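Local coordinates for protein transcription factor SKN7 (Chaetomium thermophilum, PDB 5D5W) that binds heat-shock-element DNA through its HSF-type winged helix-turn-helix domain and probably controls genes in response to osmotic and oxidative stress, at residues Tyr9-Asp14 with Lys45-Ser50; Ser54-Leu59 with Asp81-Lys86; Pro88-Arg91 with Asn97-Asn100. All coordinates share one frame; numbering follows the deposited sequence.

Contact 1 of 3, residues Tyr9-Asp14 with Lys45-Ser50. With nucleotides of chain A.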
loop_
_atom_site.group_PDB
_atom_site.type_symbol
_atom_site.label_atom_id
_atom_site.label_comp_id
_atom_site.label_asym_id
_atom_site.label_seq_id
_atom_site.Cartn_x
_atom_site.Cartn_y
_atom_site.Cartn_z
ATOM N N TYR B 9 12.167 13.942 8.462
ATOM C CA TYR B 9 12.107 15.372 8.762
ATOM C C TYR B 9 12.455 16.243 7.555
ATOM O O TYR B 9 11.776 17.232 7.295
ATOM C CB TYR B 9 13.047 15.723 9.918
ATOM C CG TYR B 9 12.786 17.094 10.501
ATOM C CD1 TYR B 9 11.954 17.252 11.606
ATOM C CD2 TYR B 9 13.362 18.241 9.938
ATOM C CE1 TYR B 9 11.708 18.507 12.141
ATOM C CE2 TYR B 9 13.118 19.502 10.466
ATOM C CZ TYR B 9 12.291 19.633 11.565
ATOM O OH TYR B 9 12.050 20.883 12.102
ATOM N N LYS B 10 13.519 15.873 6.844
ATOM C CA LYS B 10 14.015 16.634 5.689
ATOM C C LYS B 10 13.028 16.604 4.522
ATOM O O LYS B 10 12.886 17.581 3.782
ATOM C CB LYS B 10 15.381 16.094 5.240
ATOM C CG LYS B 10 16.197 17.081 4.413
ATOM C CD LYS B 10 17.698 16.811 4.468
ATOM C CE LYS B 10 18.119 15.660 3.563
ATOM N NZ LYS B 10 19.606 15.510 3.490
ATOM N N MET B 11 12.347 15.474 4.376
ATOM C CA MET B 11 11.277 15.306 3.399
ATOM C C MET B 11 10.171 16.326 3.672
ATOM O O MET B 11 9.612 16.931 2.758
ATOM C CB MET B 11 10.713 13.883 3.529
ATOM C CG MET B 11 10.082 13.277 2.292
ATOM S SD MET B 11 9.470 11.630 2.700
ATOM C CE MET B 11 8.122 12.064 3.789
ATOM N N LEU B 12 9.869 16.509 4.955
ATOM C CA LEU B 12 8.828 17.424 5.388
ATOM C C LEU B 12 9.314 18.875 5.416
ATOM O O LEU B 12 8.508 19.796 5.539
ATOM C CB LEU B 12 8.325 17.010 6.777
ATOM C CG LEU B 12 7.484 15.729 6.837
ATOM C CD1 LEU B 12 7.497 15.109 8.225
ATOM C CD2 LEU B 12 6.061 16.019 6.405
ATOM N N GLU B 13 10.623 19.075 5.291
ATOM C CA GLU B 13 11.227 20.408 5.326
ATOM C C GLU B 13 11.153 21.077 3.945
ATOM O O GLU B 13 11.592 22.217 3.776
ATOM C CB GLU B 13 12.693 20.293 5.794
ATOM C CG GLU B 13 13.238 21.478 6.584
ATOM C CD GLU B 13 14.528 21.156 7.346
ATOM O OE1 GLU B 13 14.733 21.718 8.448
ATOM O OE2 GLU B 13 15.341 20.345 6.853
ATOM N N ASP B 14 10.585 20.372 2.966
ATOM C CA ASP B 14 10.615 20.798 1.565
ATOM C C ASP B 14 9.224 21.166 1.026
ATOM O O ASP B 14 8.348 20.305 0.932
ATOM C CB ASP B 14 11.217 19.683 0.712
ATOM C CG ASP B 14 11.453 20.108 -0.718
ATOM O OD1 ASP B 14 10.800 21.074 -1.176
ATOM O OD2 ASP B 14 12.294 19.469 -1.383
ATOM N N LYS B 45 13.188 8.985 -4.002
ATOM C CA LYS B 45 14.172 10.055 -3.863
ATOM C C LYS B 45 14.909 9.900 -2.539
ATOM O O LYS B 45 16.138 9.980 -2.496
ATOM C CB LYS B 45 13.519 11.442 -3.933
ATOM C CG LYS B 45 13.305 11.978 -5.340
ATOM C CD LYS B 45 12.558 13.305 -5.312
ATOM C CE LYS B 45 12.002 13.677 -6.679
ATOM N NZ LYS B 45 11.074 14.841 -6.592
ATOM N N HIS B 46 14.152 9.656 -1.471
ATOM C CA HIS B 46 14.704 9.633 -0.117
ATOM C C HIS B 46 15.067 8.230 0.396
ATOM O O HIS B 46 15.912 8.098 1.271
ATOM C CB HIS B 46 13.732 10.330 0.838
ATOM C CG HIS B 46 13.482 11.767 0.489
ATOM N ND1 HIS B 46 14.005 12.815 1.217
ATOM C CD2 HIS B 46 12.783 12.329 -0.526
ATOM C CE1 HIS B 46 13.633 13.959 0.671
ATOM N NE2 HIS B 46 12.893 13.691 -0.390
ATOM N N PHE B 47 14.462 7.185 -0.158
ATOM C CA PHE B 47 14.627 5.833 0.381
ATOM C C PHE B 47 15.005 4.839 -0.711
ATOM O O PHE B 47 15.173 5.219 -1.871
ATOM C CB PHE B 47 13.345 5.421 1.112
ATOM C CG PHE B 47 13.030 6.291 2.301
ATOM C CD1 PHE B 47 13.718 6.129 3.494
ATOM C CD2 PHE B 47 12.065 7.277 2.225
ATOM C CE1 PHE B 47 13.444 6.931 4.591
ATOM C CE2 PHE B 47 11.787 8.084 3.316
ATOM C CZ PHE B 47 12.476 7.912 4.501
ATOM N N LYS B 48 15.148 3.570 -0.338
ATOM C CA LYS B 48 15.649 2.535 -1.247
ATOM C C LYS B 48 14.525 1.684 -1.868
ATOM O O LYS B 48 14.749 0.532 -2.255
ATOM C CB LYS B 48 16.642 1.625 -0.505
ATOM C CG LYS B 48 17.689 2.346 0.345
ATOM C CD LYS B 48 18.532 1.340 1.127
ATOM C CE LYS B 48 19.511 2.001 2.093
ATOM N NZ LYS B 48 20.294 1.006 2.894
ATOM N N HIS B 49 13.328 2.257 -1.974
ATOM C CA HIS B 49 12.154 1.536 -2.476
ATOM C C HIS B 49 11.098 2.539 -2.931
ATOM O O HIS B 49 11.266 3.738 -2.742
ATOM C CB HIS B 49 11.557 0.673 -1.366
ATOM C CG HIS B 49 11.095 1.471 -0.193
ATOM N ND1 HIS B 49 9.768 1.739 0.053
ATOM C CD2 HIS B 49 11.791 2.101 0.779
ATOM C CE1 HIS B 49 9.664 2.490 1.134
ATOM N NE2 HIS B 49 10.878 2.723 1.596
ATOM N N SER B 50 10.011 2.042 -3.514
ATOM C CA SER B 50 8.886 2.893 -3.927
ATOM C C SER B 50 7.603 2.181 -3.538
ATOM O O SER B 50 6.649 2.066 -4.318
ATOM C CB SER B 50 8.927 3.158 -5.436
ATOM O OG SER B 50 8.482 2.035 -6.177
ATOM P P DT A 3 14.378 1.378 3.402
ATOM O OP1 DT A 3 14.708 2.255 2.247
ATOM O OP2 DT A 3 13.398 1.834 4.427
ATOM O "O5'" DT A 3 13.902 -0.032 2.845
ATOM C "C5'" DT A 3 14.714 -0.719 1.882
ATOM C "C4'" DT A 3 14.163 -2.102 1.636
ATOM O "O4'" DT A 3 14.309 -2.897 2.831
ATOM C "C3'" DT A 3 12.678 -2.143 1.274
ATOM O "O3'" DT A 3 12.538 -2.836 0.034
ATOM C "C2'" DT A 3 12.035 -2.893 2.428
ATOM C "C1'" DT A 3 13.180 -3.726 2.967
ATOM N N1 DT A 3 13.071 -4.103 4.391
ATOM C C2 DT A 3 13.221 -5.424 4.754
ATOM O O2 DT A 3 13.421 -6.318 3.948
ATOM N N3 DT A 3 13.122 -5.661 6.101
ATOM C C4 DT A 3 12.882 -4.731 7.096
ATOM O O4 DT A 3 12.804 -5.094 8.266
ATOM C C5 DT A 3 12.743 -3.366 6.643
ATOM C C7 DT A 3 12.497 -2.288 7.651
ATOM C C6 DT A 3 12.846 -3.124 5.333
ATOM P P DT A 4 11.114 -2.988 -0.639
ATOM O OP1 DT A 4 11.313 -2.978 -2.108
ATOM O OP2 DT A 4 10.183 -2.022 0.003
ATOM O "O5'" DT A 4 10.672 -4.463 -0.223
ATOM C "C5'" DT A 4 11.519 -5.592 -0.503
ATOM C "C4'" DT A 4 10.910 -6.850 0.070
ATOM O "O4'" DT A 4 11.065 -6.881 1.511
ATOM C "C3'" DT A 4 9.414 -7.002 -0.199
ATOM O "O3'" DT A 4 9.185 -8.294 -0.761
ATOM C "C2'" DT A 4 8.769 -6.848 1.168
ATOM C "C1'" DT A 4 9.864 -7.345 2.092
ATOM N N1 DT A 4 9.816 -6.859 3.487
ATOM C C2 DT A 4 10.076 -7.757 4.497
ATOM O O2 DT A 4 10.328 -8.935 4.296
ATOM N N3 DT A 4 10.017 -7.228 5.760
ATOM C C4 DT A 4 9.748 -5.918 6.105
ATOM O O4 DT A 4 9.752 -5.583 7.286
ATOM C C5 DT A 4 9.492 -5.031 4.998
ATOM C C7 DT A 4 9.167 -3.600 5.279
ATOM C C6 DT A 4 9.541 -5.537 3.761
#
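Helix 3-12 of this HSF-type DNA-binding domain packs through Met11 on His46 and Phe47, at the end of helix 35-46, the first helix of the helix-turn-helix, where it gives way to the turn before the recognition helix. Met11 lies over the imidazole of His46: its CG sits 3.9 Å from the centroid of the His46 ring and only 6° off the ring normal, a CH-pi contact centred on the face. With CG swung opposite its own backbone N (chi1 -153°) and chi2 extended, the sulfur stays above that face at a distance, and the bend at chi3 turns only the methyl CE. SD also lies at the edge of the Phe47 ring, 4.3 Å from CE2 of Phe47. NE2 of His46 is hydrogen-bonded to the hydroxyl of Tyr17, which would limit the rotation of the ring.

Just beyond, the chain meets the DNA backbone. Lys48 N donates to OP1 of DT3 of chain A at 2.9 Å, a fairly straight bond (161°), while CD2 of His49 comes edge-on to the same oxygen OP1 of DT3 at 3.3 Å. One main-chain N-H thus holds the phosphate. On the protein side, Met11 also packs on Phe38 and Ile42 of helix 35-46 and on Val21 of strand 21-23, joining the first helix to the second and to the edge of the sheet.

Contact 2 of 3, residues Ser54-Leu59 with Asp81-Lys86. With nucleotides of chain C; nucleotides of chain A.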
loop_
_atom_site.group_PDB
_atom_site.type_symbol
_atom_site.label_atom_id
_atom_site.label_comp_id
_atom_site.label_asym_id
_atom_site.label_seq_id
_atom_site.Cartn_x
_atom_site.Cartn_y
_atom_site.Cartn_z
ATOM N N SER B 54 6.362 -0.467 3.060
ATOM C CA SER B 54 7.681 -0.428 3.695
ATOM C C SER B 54 7.937 0.898 4.409
ATOM O O SER B 54 8.641 0.941 5.428
ATOM C CB SER B 54 8.764 -0.694 2.659
ATOM O OG SER B 54 8.553 -1.954 2.054
ATOM N N PHE B 55 7.364 1.979 3.882
ATOM C CA PHE B 55 7.408 3.272 4.561
ATOM C C PHE B 55 6.603 3.202 5.840
ATOM O O PHE B 55 7.030 3.675 6.879
ATOM C CB PHE B 55 6.831 4.362 3.656
ATOM C CG PHE B 55 6.807 5.731 4.280
ATOM C CD1 PHE B 55 7.981 6.400 4.548
ATOM C CD2 PHE B 55 5.608 6.342 4.586
ATOM C CE1 PHE B 55 7.968 7.659 5.119
ATOM C CE2 PHE B 55 5.580 7.605 5.147
ATOM C CZ PHE B 55 6.769 8.263 5.417
ATOM N N VAL B 56 5.418 2.613 5.751
ATOM C CA VAL B 56 4.572 2.439 6.914
ATOM C C VAL B 56 5.270 1.588 7.978
ATOM O O VAL B 56 5.248 1.934 9.156
ATOM C CB VAL B 56 3.222 1.814 6.523
ATOM C CG1 VAL B 56 2.460 1.336 7.758
ATOM C CG2 VAL B 56 2.389 2.820 5.742
ATOM N N ARG B 57 5.888 0.486 7.565
ATOM C CA ARG B 57 6.569 -0.409 8.500
ATOM C C ARG B 57 7.630 0.318 9.302
ATOM O O ARG B 57 7.711 0.149 10.504
ATOM C CB ARG B 57 7.228 -1.573 7.772
ATOM C CG ARG B 57 7.901 -2.587 8.696
ATOM C CD ARG B 57 6.905 -3.570 9.290
ATOM N NE ARG B 57 7.470 -4.356 10.391
ATOM C CZ ARG B 57 7.623 -3.915 11.641
ATOM N NH1 ARG B 57 7.267 -2.684 11.982
ATOM N NH2 ARG B 57 8.142 -4.714 12.569
ATOM N N GLN B 58 8.452 1.115 8.628
ATOM C CA GLN B 58 9.484 1.899 9.308
ATOM C C GLN B 58 8.892 2.859 10.330
ATOM O O GLN B 58 9.474 3.102 11.378
ATOM C CB GLN B 58 10.305 2.706 8.291
ATOM C CG GLN B 58 11.416 1.930 7.592
ATOM C CD GLN B 58 12.607 1.671 8.503
ATOM O OE1 GLN B 58 12.549 0.823 9.400
ATOM N NE2 GLN B 58 13.690 2.401 8.280
ATOM N N LEU B 59 7.746 3.435 10.008
ATOM C CA LEU B 59 7.108 4.356 10.919
ATOM C C LEU B 59 6.679 3.608 12.180
ATOM O O LEU B 59 6.932 4.079 13.273
ATOM C CB LEU B 59 5.928 5.071 10.234
ATOM C CG LEU B 59 6.278 6.089 9.125
ATOM C CD1 LEU B 59 5.075 6.381 8.247
ATOM C CD2 LEU B 59 6.826 7.395 9.681
ATOM N N ASP B 81 -7.312 9.971 0.382
ATOM C CA ASP B 81 -6.363 8.922 0.740
ATOM C C ASP B 81 -5.196 9.554 1.496
ATOM O O ASP B 81 -4.035 9.476 1.077
ATOM C CB ASP B 81 -5.874 8.197 -0.522
ATOM C CG ASP B 81 -7.013 7.549 -1.307
ATOM O OD1 ASP B 81 -8.051 8.216 -1.525
ATOM O OD2 ASP B 81 -6.861 6.374 -1.718
ATOM N N ALA B 82 -5.529 10.193 2.611
ATOM C CA ALA B 82 -4.554 10.864 3.444
ATOM C C ALA B 82 -4.237 9.989 4.648
ATOM O O ALA B 82 -5.136 9.538 5.357
ATOM C CB ALA B 82 -5.085 12.209 3.897
ATOM N N TRP B 83 -2.946 9.754 4.860
ATOM C CA TRP B 83 -2.452 8.964 5.969
ATOM C C TRP B 83 -1.749 9.915 6.911
ATOM O O TRP B 83 -0.866 10.649 6.482
ATOM C CB TRP B 83 -1.451 7.930 5.459
ATOM C CG TRP B 83 -2.073 6.857 4.644
ATOM C CD1 TRP B 83 -2.761 7.005 3.478
ATOM C CD2 TRP B 83 -2.063 5.461 4.932
ATOM N NE1 TRP B 83 -3.191 5.782 3.027
ATOM C CE2 TRP B 83 -2.766 4.816 3.898
ATOM C CE3 TRP B 83 -1.527 4.688 5.970
ATOM C CZ2 TRP B 83 -2.945 3.431 3.868
ATOM C CZ3 TRP B 83 -1.703 3.320 5.942
ATOM C CH2 TRP B 83 -2.409 2.704 4.902
ATOM N N GLU B 84 -2.132 9.908 8.183
ATOM C CA GLU B 84 -1.509 10.781 9.168
ATOM C C GLU B 84 -0.809 9.961 10.237
ATOM O O GLU B 84 -1.413 9.044 10.790
ATOM C CB GLU B 84 -2.558 11.672 9.816
ATOM C CG GLU B 84 -1.952 12.772 10.670
ATOM C CD GLU B 84 -2.990 13.666 11.305
ATOM O OE1 GLU B 84 -4.196 13.400 11.141
ATOM O OE2 GLU B 84 -2.592 14.638 11.979
ATOM N N PHE B 85 0.451 10.297 10.528
ATOM C CA PHE B 85 1.230 9.600 11.557
ATOM C C PHE B 85 1.773 10.539 12.608
ATOM O O PHE B 85 2.036 11.711 12.332
ATOM C CB PHE B 85 2.391 8.843 10.937
ATOM C CG PHE B 85 1.959 7.734 10.044
ATOM C CD1 PHE B 85 1.678 7.980 8.708
ATOM C CD2 PHE B 85 1.812 6.452 10.542
ATOM C CE1 PHE B 85 1.264 6.965 7.879
ATOM C CE2 PHE B 85 1.399 5.426 9.716
ATOM C CZ PHE B 85 1.121 5.687 8.382
ATOM N N LYS B 86 1.963 10.001 13.810
ATOM C CA LYS B 86 2.334 10.807 14.966
ATOM C C LYS B 86 3.328 10.105 15.889
ATOM O O LYS B 86 3.151 8.949 16.275
ATOM C CB LYS B 86 1.082 11.175 15.753
ATOM C CG LYS B 86 1.232 12.396 16.647
ATOM C CD LYS B 86 -0.093 12.716 17.333
ATOM C CE LYS B 86 -0.340 14.213 17.483
ATOM N NZ LYS B 86 -1.795 14.543 17.432
ATOM P P DA C 7 4.066 -1.977 17.098
ATOM O OP1 DA C 7 4.349 -1.783 18.544
ATOM O OP2 DA C 7 4.720 -1.086 16.103
ATOM O "O5'" DA C 7 4.383 -3.489 16.715
ATOM C "C5'" DA C 7 3.550 -4.545 17.235
ATOM C "C4'" DA C 7 4.022 -5.891 16.743
ATOM O "O4'" DA C 7 3.615 -6.069 15.365
ATOM C "C3'" DA C 7 5.535 -6.081 16.753
ATOM O "O3'" DA C 7 5.799 -7.441 17.110
ATOM C "C2'" DA C 7 5.920 -5.790 15.316
ATOM C "C1'" DA C 7 4.748 -6.404 14.585
ATOM N N9 DA C 7 4.521 -5.929 13.220
ATOM C C8 DA C 7 4.486 -4.636 12.757
ATOM N N7 DA C 7 4.269 -4.542 11.467
ATOM C C5 DA C 7 4.153 -5.861 11.051
ATOM C C6 DA C 7 3.927 -6.440 9.790
ATOM N N6 DA C 7 3.757 -5.733 8.671
ATOM N N1 DA C 7 3.861 -7.787 9.720
ATOM C C2 DA C 7 4.023 -8.496 10.846
ATOM N N3 DA C 7 4.259 -8.067 12.083
ATOM C C4 DA C 7 4.310 -6.726 12.120
ATOM P P DT A 4 11.114 -2.988 -0.639
ATOM O OP1 DT A 4 11.313 -2.978 -2.108
ATOM O OP2 DT A 4 10.183 -2.022 0.003
ATOM O "O5'" DT A 4 10.672 -4.463 -0.223
ATOM C "C5'" DT A 4 11.519 -5.592 -0.503
ATOM C "C4'" DT A 4 10.910 -6.850 0.070
ATOM O "O4'" DT A 4 11.065 -6.881 1.511
ATOM C "C3'" DT A 4 9.414 -7.002 -0.199
ATOM O "O3'" DT A 4 9.185 -8.294 -0.761
ATOM C "C2'" DT A 4 8.769 -6.848 1.168
ATOM C "C1'" DT A 4 9.864 -7.345 2.092
ATOM N N1 DT A 4 9.816 -6.859 3.487
ATOM C C2 DT A 4 10.076 -7.757 4.497
ATOM O O2 DT A 4 10.328 -8.935 4.296
ATOM N N3 DT A 4 10.017 -7.228 5.760
ATOM C C4 DT A 4 9.748 -5.918 6.105
ATOM O O4 DT A 4 9.752 -5.583 7.286
ATOM C C5 DT A 4 9.492 -5.031 4.998
ATOM C C7 DT A 4 9.167 -3.600 5.279
ATOM C C6 DT A 4 9.541 -5.537 3.761
ATOM P P DG C 8 7.255 -7.893 17.567
ATOM O OP1 DG C 8 7.173 -8.288 18.990
ATOM O OP2 DG C 8 8.220 -6.839 17.147
ATOM O "O5'" DG C 8 7.484 -9.238 16.745
ATOM C "C5'" DG C 8 6.471 -10.260 16.746
ATOM C "C4'" DG C 8 6.806 -11.350 15.753
ATOM O "O4'" DG C 8 6.506 -10.913 14.405
ATOM C "C3'" DG C 8 8.270 -11.780 15.739
ATOM O "O3'" DG C 8 8.350 -13.204 15.586
ATOM C "C2'" DG C 8 8.849 -11.006 14.568
ATOM C "C1'" DG C 8 7.678 -10.925 13.603
ATOM N N9 DG C 8 7.640 -9.738 12.756
ATOM C C8 DG C 8 7.746 -8.428 13.156
ATOM N N7 DG C 8 7.631 -7.579 12.172
ATOM C C5 DG C 8 7.425 -8.375 11.054
ATOM C C6 DG C 8 7.232 -8.019 9.694
ATOM O O6 DG C 8 7.202 -6.887 9.189
ATOM N N1 DG C 8 7.071 -9.143 8.889
ATOM C C2 DG C 8 7.086 -10.442 9.335
ATOM N N2 DG C 8 6.904 -11.390 8.406
ATOM N N3 DG C 8 7.263 -10.786 10.599
ATOM C C4 DG C 8 7.427 -9.711 11.396
#
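Leu59 and Phe85 both carry CG opposite the carbonyl carbon (chi1 -69° and -65°), which aims the two side chains at each other, and the extended chi2 of Leu59 then carries its methyl CD1 over the middle of the phenyl ring. This is the inner side of the recognition helix, 52-61, of the winged helix-turn-helix, lying on strand 82-86 of the antiparallel sheet; the axes of the short segments 54-59 and 82-86 approach to 10.8 Å. Leu59 CD1 stands 3.7 Å from the centroid of the Phe85 ring, 6° off its normal, a CH-pi contact. One turn earlier, a single methyl, Val56 CG2, touches two aromatic residues, 4.1 Å from CZ of Phe85 and equally far from CZ3 of Trp83. The join is purely apolar, and Phe30 of strand 30-33 and Leu8 of helix 3-12 also pack on Leu59.

The other side of the helix faces the DNA. Ser54 OG hydrogen-bonds to a phosphate oxygen, OP2 of DT4 of chain A. Arg57, bent at chi2, lays one face of its guanidinium over the C8-N7 edge of DA7 of chain C and gives two hydrogen bonds to the next base: NE to O6 of DG8 of chain C at 2.8 Å, and NH2 to N7 of DG8 at 2.9 Å.

Contact 3 of 3, residues Pro88-Arg91 with Asn97-Asn100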
loop_
_atom_site.group_PDB
_atom_site.type_symbol
_atom_site.label_atom_id
_atom_site.label_comp_id
_atom_site.label_asym_id
_atom_site.label_seq_id
_atom_site.Cartn_x
_atom_site.Cartn_y
_atom_site.Cartn_z
ATOM N N PRO B 88 5.195 11.490 19.537
ATOM C CA PRO B 88 5.173 12.609 20.489
ATOM C C PRO B 88 6.378 13.555 20.399
ATOM O O PRO B 88 6.245 14.744 20.682
ATOM C CB PRO B 88 5.164 11.909 21.851
ATOM C CG PRO B 88 4.562 10.572 21.593
ATOM C CD PRO B 88 5.001 10.190 20.214
ATOM N N GLU B 89 7.527 13.018 20.003
ATOM C CA GLU B 89 8.791 13.745 19.965
ATOM C C GLU B 89 9.218 14.198 18.557
ATOM O O GLU B 89 10.259 14.845 18.406
ATOM C CB GLU B 89 9.881 12.852 20.561
ATOM C CG GLU B 89 9.549 12.303 21.947
ATOM C CD GLU B 89 9.744 13.326 23.056
ATOM O OE1 GLU B 89 10.914 13.581 23.418
ATOM O OE2 GLU B 89 8.739 13.871 23.572
ATOM N N PHE B 90 8.434 13.843 17.537
ATOM C CA PHE B 90 8.659 14.284 16.147
ATOM C C PHE B 90 7.702 15.437 15.878
ATOM O O PHE B 90 6.510 15.218 15.660
ATOM C CB PHE B 90 8.390 13.125 15.173
ATOM C CG PHE B 90 8.728 13.416 13.725
ATOM C CD1 PHE B 90 10.048 13.436 13.291
ATOM C CD2 PHE B 90 7.725 13.607 12.787
ATOM C CE1 PHE B 90 10.360 13.676 11.959
ATOM C CE2 PHE B 90 8.035 13.843 11.458
ATOM C CZ PHE B 90 9.352 13.877 11.043
ATOM N N ARG B 91 8.220 16.662 15.935
ATOM C CA ARG B 91 7.417 17.858 15.678
ATOM C C ARG B 91 8.195 18.845 14.842
ATOM O O ARG B 91 9.418 18.778 14.770
ATOM C CB ARG B 91 7.021 18.546 16.974
ATOM C CG ARG B 91 6.575 17.619 18.078
ATOM C CD ARG B 91 5.765 18.395 19.090
ATOM N NE ARG B 91 5.665 17.690 20.361
ATOM C CZ ARG B 91 4.771 17.968 21.309
ATOM N NH1 ARG B 91 3.873 18.941 21.139
ATOM N NH2 ARG B 91 4.769 17.262 22.438
ATOM N N ASN B 97 15.154 16.850 18.891
ATOM C CA ASN B 97 14.734 15.561 19.462
ATOM C C ASN B 97 14.790 14.366 18.508
ATOM O O ASN B 97 14.144 13.353 18.767
ATOM C CB ASN B 97 13.304 15.677 20.024
ATOM C CG ASN B 97 13.269 16.242 21.428
ATOM O OD1 ASN B 97 14.035 15.827 22.300
ATOM N ND2 ASN B 97 12.363 17.180 21.663
ATOM N N LEU B 98 15.571 14.454 17.432
ATOM C CA LEU B 98 15.510 13.446 16.363
ATOM C C LEU B 98 16.277 12.151 16.665
ATOM O O LEU B 98 15.859 11.065 16.246
ATOM C CB LEU B 98 15.959 14.044 15.019
ATOM C CG LEU B 98 15.125 15.205 14.445
ATOM C CD1 LEU B 98 15.470 15.409 12.978
ATOM C CD2 LEU B 98 13.619 15.026 14.617
ATOM N N ASP B 99 17.383 12.255 17.398
ATOM C CA ASP B 99 18.089 11.067 17.890
ATOM C C ASP B 99 17.455 10.555 19.191
ATOM O O ASP B 99 17.827 9.491 19.696
ATOM C CB ASP B 99 19.575 11.368 18.093
ATOM C CG ASP B 99 20.230 11.917 16.840
ATOM O OD1 ASP B 99 19.903 11.434 15.735
ATOM O OD2 ASP B 99 21.064 12.838 16.963
ATOM N N ASN B 100 16.490 11.321 19.710
ATOM C CA ASN B 100 15.670 10.929 20.855
ATOM C C ASN B 100 14.414 10.149 20.418
ATOM O O ASN B 100 13.423 10.077 21.147
ATOM C CB ASN B 100 15.274 12.190 21.640
ATOM C CG ASN B 100 15.055 11.926 23.118
ATOM O OD1 ASN B 100 15.803 11.177 23.751
ATOM N ND2 ASN B 100 14.033 12.559 23.683
#
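Glu89 faces Asn97 and Asn100 across the C-terminal loops of the domain, where the chain leaves strand 82-86, turns, and comes back alongside itself. From CB the glutamate chain starts towards the returning segment, and it folds sharply at CG (chi2 -78°), which curls the carboxylate back beside the two asparagines. Beyond CD, OE1 bonds weakly to one of them and merely lies near the other. OE1 of Glu89 accepts a weak, bent hydrogen bond from ND2 of Asn100, 3.3 Å long with an angle of 127° at the hydrogen, and the carboxylate and amide planes are turned 64° from each other. The same OE1 lies 4.0 Å from OD1 of Asn97, an approach of two oxygens that makes no bond. Asn97 instead rests its CB against the glutamate's main chain, 3.5 Å from the carbonyl O of Glu89.

One residue on, the contact turns apolar and goes inwards: Leu98 CD2 meets CD1 of the Phe90 ring at 4.1 Å, approaching it obliquely. Within the outgoing segment, the extended side chain of Arg91 runs alongside its own segment and gives NE to the carbonyl O of Pro88 at 3.0 Å.

The polar part lies at the surface, and the whole contact is about 10 Å from the DNA at its nearest atom. Phe90, with Leu98, ties it to the fold: the Phe90 ring meets those of Trp23 in strand 21-23 and Phe64, and packs on Val5, Leu8 and Leu12 of helix 3-12, where Leu98 also touches Val5.

All three contacts lie in the one HSF-type domain, and helix 3-12 forms part of contact 1 and packs on the other two. Contacts 1 and 2, their centres 13 Å apart, join along the helix-turn-helix: CE1 of His49 packs 3.6 Å from CB of Ser54, so the phosphate-binding turn abuts the start of segment 54-59, and both reach the strand of chain A. Contact 3 lies farther off, its centre about 17 Å from that of contact 1 and 16 Å from that of contact 2. It meets contact 1 through Phe90, whose CE2 is 3.5 Å from CD1 of Leu12, but adjoins contact 2 only along the sequence.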